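Local coordinates for protein amino Transferase (Eubacterium rectale, PDB 3ELE) that probably transfers amino groups between amino acids and keto acids, using bound pyridoxal-5'-phosphate as cofactor, at residues 74-86 with 95-107. Sequence-based numbering, arbitrary orientation.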
# COMPACT_ATOMS: atom_id res chain seq x y z
N SER A 74 12.42 6.50 4.88
CA SER A 74 11.61 6.79 6.08
C SER A 74 10.12 6.55 5.71
O SER A 74 9.77 6.46 4.50
CB SER A 74 11.80 8.24 6.52
OG SER A 74 11.38 9.11 5.47
N ALA A 75 9.26 6.45 6.72
CA ALA A 75 7.81 6.26 6.51
C ALA A 75 7.19 7.29 5.55
O ALA A 75 6.43 6.92 4.64
CB ALA A 75 7.07 6.29 7.84
N GLN A 76 7.55 8.55 5.77
CA GLN A 76 7.05 9.67 4.98
C GLN A 76 7.72 9.87 3.63
O GLN A 76 7.21 10.64 2.85
CB GLN A 76 7.08 11.00 5.78
CG GLN A 76 8.46 11.61 6.16
CD GLN A 76 9.02 11.11 7.49
OE1 GLN A 76 8.91 9.93 7.83
NE2 GLN A 76 9.65 12.00 8.23
N GLY A 77 8.84 9.18 3.38
CA GLY A 77 9.57 9.21 2.12
C GLY A 77 10.88 9.95 2.27
O GLY A 77 11.07 10.69 3.24
N ASP A 78 11.79 9.76 1.30
CA ASP A 78 13.07 10.46 1.25
C ASP A 78 12.86 11.97 1.33
O ASP A 78 11.97 12.52 0.64
CB ASP A 78 13.82 10.21 -0.08
CG ASP A 78 14.49 8.84 -0.18
OD1 ASP A 78 14.74 8.18 0.85
OD2 ASP A 78 14.80 8.43 -1.33
N VAL A 79 13.69 12.65 2.11
CA VAL A 79 13.63 14.11 2.23
C VAL A 79 13.95 14.76 0.86
O VAL A 79 13.38 15.78 0.54
CB VAL A 79 14.56 14.64 3.37
CG1 VAL A 79 16.06 14.43 3.02
CG2 VAL A 79 14.28 16.10 3.67
N GLU A 80 14.80 14.13 0.06
CA GLU A 80 15.18 14.63 -1.28
C GLU A 80 14.01 14.59 -2.27
O GLU A 80 13.87 15.49 -3.12
CB GLU A 80 16.37 13.86 -1.86
CG GLU A 80 17.68 14.04 -1.06
CD GLU A 80 17.88 13.05 0.12
OE1 GLU A 80 17.03 12.15 0.39
OE2 GLU A 80 18.93 13.20 0.77
N THR A 81 13.18 13.56 -2.14
CA THR A 81 11.97 13.41 -2.94
C THR A 81 10.94 14.47 -2.51
O THR A 81 10.41 15.20 -3.36
CB THR A 81 11.42 11.99 -2.86
OG1 THR A 81 12.41 11.11 -3.41
CG2 THR A 81 10.09 11.86 -3.64
N ARG A 82 10.67 14.55 -1.21
CA ARG A 82 9.73 15.53 -0.66
C ARG A 82 10.17 16.98 -0.93
O ARG A 82 9.34 17.81 -1.33
CB ARG A 82 9.53 15.28 0.84
CG ARG A 82 8.78 14.00 1.09
CD ARG A 82 8.54 13.72 2.52
NE ARG A 82 9.77 13.38 3.25
CZ ARG A 82 10.30 14.03 4.29
NH1 ARG A 82 9.76 15.12 4.81
NH2 ARG A 82 11.42 13.57 4.84
N ALA A 83 11.47 17.25 -0.74
CA ALA A 83 12.08 18.58 -1.03
C ALA A 83 11.88 19.00 -2.49
O ALA A 83 11.46 20.12 -2.73
CB ALA A 83 13.58 18.59 -0.68
N ALA A 84 12.14 18.08 -3.42
CA ALA A 84 11.96 18.30 -4.88
C ALA A 84 10.51 18.63 -5.28
O ALA A 84 10.30 19.46 -6.17
CB ALA A 84 12.43 17.07 -5.66
N ILE A 85 9.54 17.98 -4.62
CA ILE A 85 8.10 18.26 -4.85
C ILE A 85 7.72 19.61 -4.23
O ILE A 85 7.06 20.40 -4.88
CB ILE A 85 7.19 17.16 -4.29
CG1 ILE A 85 7.42 15.85 -5.03
CG2 ILE A 85 5.67 17.55 -4.37
CD1 ILE A 85 6.73 14.65 -4.38
N ALA A 86 8.14 19.87 -2.98
CA ALA A 86 7.84 21.16 -2.32
C ALA A 86 8.34 22.33 -3.18
O ALA A 86 7.58 23.27 -3.43
CB ALA A 86 8.46 21.22 -0.93
N THR A 95 3.33 28.89 -3.68
CA THR A 95 3.15 28.37 -2.35
C THR A 95 4.52 28.43 -1.61
O THR A 95 5.53 28.87 -2.21
CB THR A 95 2.57 26.93 -2.41
OG1 THR A 95 3.35 26.14 -3.33
CG2 THR A 95 1.15 26.98 -2.90
N HIS A 96 4.53 28.03 -0.34
CA HIS A 96 5.74 28.07 0.52
C HIS A 96 5.93 26.77 1.31
O HIS A 96 6.29 26.78 2.50
CB HIS A 96 5.67 29.30 1.47
CG HIS A 96 4.43 29.35 2.30
ND1 HIS A 96 3.28 29.96 1.85
CD2 HIS A 96 4.13 28.83 3.51
CE1 HIS A 96 2.33 29.84 2.76
NE2 HIS A 96 2.82 29.14 3.78
N PHE A 97 5.73 25.64 0.63
CA PHE A 97 5.90 24.32 1.25
C PHE A 97 7.38 23.98 1.42
O PHE A 97 8.25 24.53 0.74
CB PHE A 97 5.27 23.19 0.40
CG PHE A 97 3.83 23.40 0.07
CD1 PHE A 97 2.89 23.49 1.09
CD2 PHE A 97 3.40 23.48 -1.26
CE1 PHE A 97 1.57 23.68 0.80
CE2 PHE A 97 2.05 23.66 -1.56
CZ PHE A 97 1.14 23.76 -0.52
N ASN A 98 7.64 23.07 2.36
CA ASN A 98 8.97 22.48 2.56
C ASN A 98 8.80 20.96 2.49
O ASN A 98 7.68 20.47 2.39
CB ASN A 98 9.64 23.01 3.85
CG ASN A 98 8.87 22.66 5.10
OD1 ASN A 98 8.46 21.51 5.32
ND2 ASN A 98 8.69 23.65 5.97
N ALA A 99 9.91 20.22 2.55
CA ALA A 99 9.87 18.74 2.50
C ALA A 99 8.88 18.12 3.52
O ALA A 99 8.13 17.18 3.20
CB ALA A 99 11.27 18.18 2.75
N ASP A 100 8.83 18.70 4.72
CA ASP A 100 7.97 18.19 5.80
C ASP A 100 6.46 18.40 5.64
O ASP A 100 5.70 17.97 6.50
CB ASP A 100 8.45 18.72 7.17
CG ASP A 100 9.84 18.23 7.54
OD1 ASP A 100 10.25 17.15 7.07
OD2 ASP A 100 10.52 18.93 8.31
N ASN A 101 6.03 19.09 4.58
CA ASN A 101 4.62 19.22 4.24
C ASN A 101 4.15 18.00 3.40
O ASN A 101 2.95 17.86 3.18
CB ASN A 101 4.36 20.53 3.46
CG ASN A 101 4.44 21.78 4.33
OD1 ASN A 101 5.29 22.62 4.14
ND2 ASN A 101 3.55 21.88 5.29
N LEU A 102 5.08 17.12 2.97
CA LEU A 102 4.76 15.97 2.09
C LEU A 102 4.86 14.64 2.80
O LEU A 102 5.67 14.49 3.73
CB LEU A 102 5.69 15.95 0.86
CG LEU A 102 5.45 16.90 -0.32
CD1 LEU A 102 4.07 16.61 -0.93
CD2 LEU A 102 5.58 18.36 0.05
N TYR A 103 4.02 13.69 2.37
CA TYR A 103 4.07 12.29 2.83
C TYR A 103 3.95 11.45 1.56
O TYR A 103 2.92 11.51 0.91
CB TYR A 103 2.94 11.99 3.83
CG TYR A 103 2.94 10.59 4.39
CD1 TYR A 103 2.36 9.54 3.68
CD2 TYR A 103 3.50 10.30 5.61
CE1 TYR A 103 2.35 8.25 4.17
CE2 TYR A 103 3.50 9.00 6.11
CZ TYR A 103 2.92 7.98 5.39
OH TYR A 103 2.89 6.68 5.85
N MSE A 104 4.99 10.68 1.22
CA MSE A 104 5.00 9.90 -0.02
C MSE A 104 4.15 8.64 0.14
O MSE A 104 4.30 7.92 1.12
CB MSE A 104 6.42 9.54 -0.46
CG MSE A 104 7.38 10.75 -0.61
SE MSE A 104 6.70 12.18 -1.70
CE MSE A 104 6.65 11.26 -3.39
N THR A 105 3.28 8.41 -0.83
CA THR A 105 2.31 7.31 -0.80
C THR A 105 2.42 6.42 -2.03
O THR A 105 3.12 6.73 -2.98
CB THR A 105 0.86 7.85 -0.70
OG1 THR A 105 0.55 8.59 -1.89
CG2 THR A 105 0.64 8.71 0.55
N MSE A 106 1.69 5.31 -1.98
CA MSE A 106 1.63 4.32 -3.03
C MSE A 106 0.42 4.56 -3.93
O MSE A 106 -0.45 3.69 -4.08
CB MSE A 106 1.64 2.94 -2.39
CG MSE A 106 2.95 2.74 -1.58
SE MSE A 106 3.21 0.97 -1.00
CE MSE A 106 1.84 0.96 0.25
N GLY A 107 0.37 5.76 -4.52
CA GLY A 107 -0.72 6.19 -5.40
C GLY A 107 -1.81 6.95 -4.68
O GLY A 107 -1.83 7.05 -3.44
O HOH W 1 4.62 4.84 4.34
O HOH W 2 6.89 6.79 1.79
O HOH W 3 8.50 14.96 7.95
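Arg82 of helix 79-93 reaches across Ala99, Asp100 and Leu102, where the chain turns into strand 102-105. Its CB lies 3.3 Å from Ala99 O. CG rests on Leu102 CB, and the two side chains run past each other in opposite directions. CD comes within 3.2 Å of Leu102 O, which accepts a hydrogen bond from Tyr273 OH of helix 269-282. The chain then bends about the CG-CD bond (chi3 -70°), which brings NE back to its own segment, where it donates to Gly77 O. At the tip, NH1 forms a salt bridge with Asp100 OD1 at 3.1 Å, using the anti lone pair of that oxygen. Guanidinium and carboxylate are nearly coplanar, 13° apart. NH1 also makes a weak bond to Ala99 O. Gln76 CG lies over one guanidinium face, so the group is gripped at its edge and covered on that face. With an alanine in place of Arg82, Asp100 would probably lose its charged mate, and Gly77 O and Ala99 O the donors described here.

Next to this, Met104 N donates an almost straight bond (177°) to Gln76 O at 2.8 Å. Two waters extend the link, joining Ala75 O to Tyr103 OH and to Met104 O. A CB on Gly77 would clash with Met104 CG, and the backbone angles there already call for glycine. The selenomethionine chain of Met104 is folded, and its CE ends 3.5 Å from both Thr81 CG2 and Ile85 CD1. Farther along the helix, Ala86 CB packs on the Phe97-Asn98 backbone.

The contact joins the helix to an outermost strand of the seven-stranded sheet in the large domain of fold-type I PLP enzymes. That strand leads directly to Gly107 in the cofactor pocket.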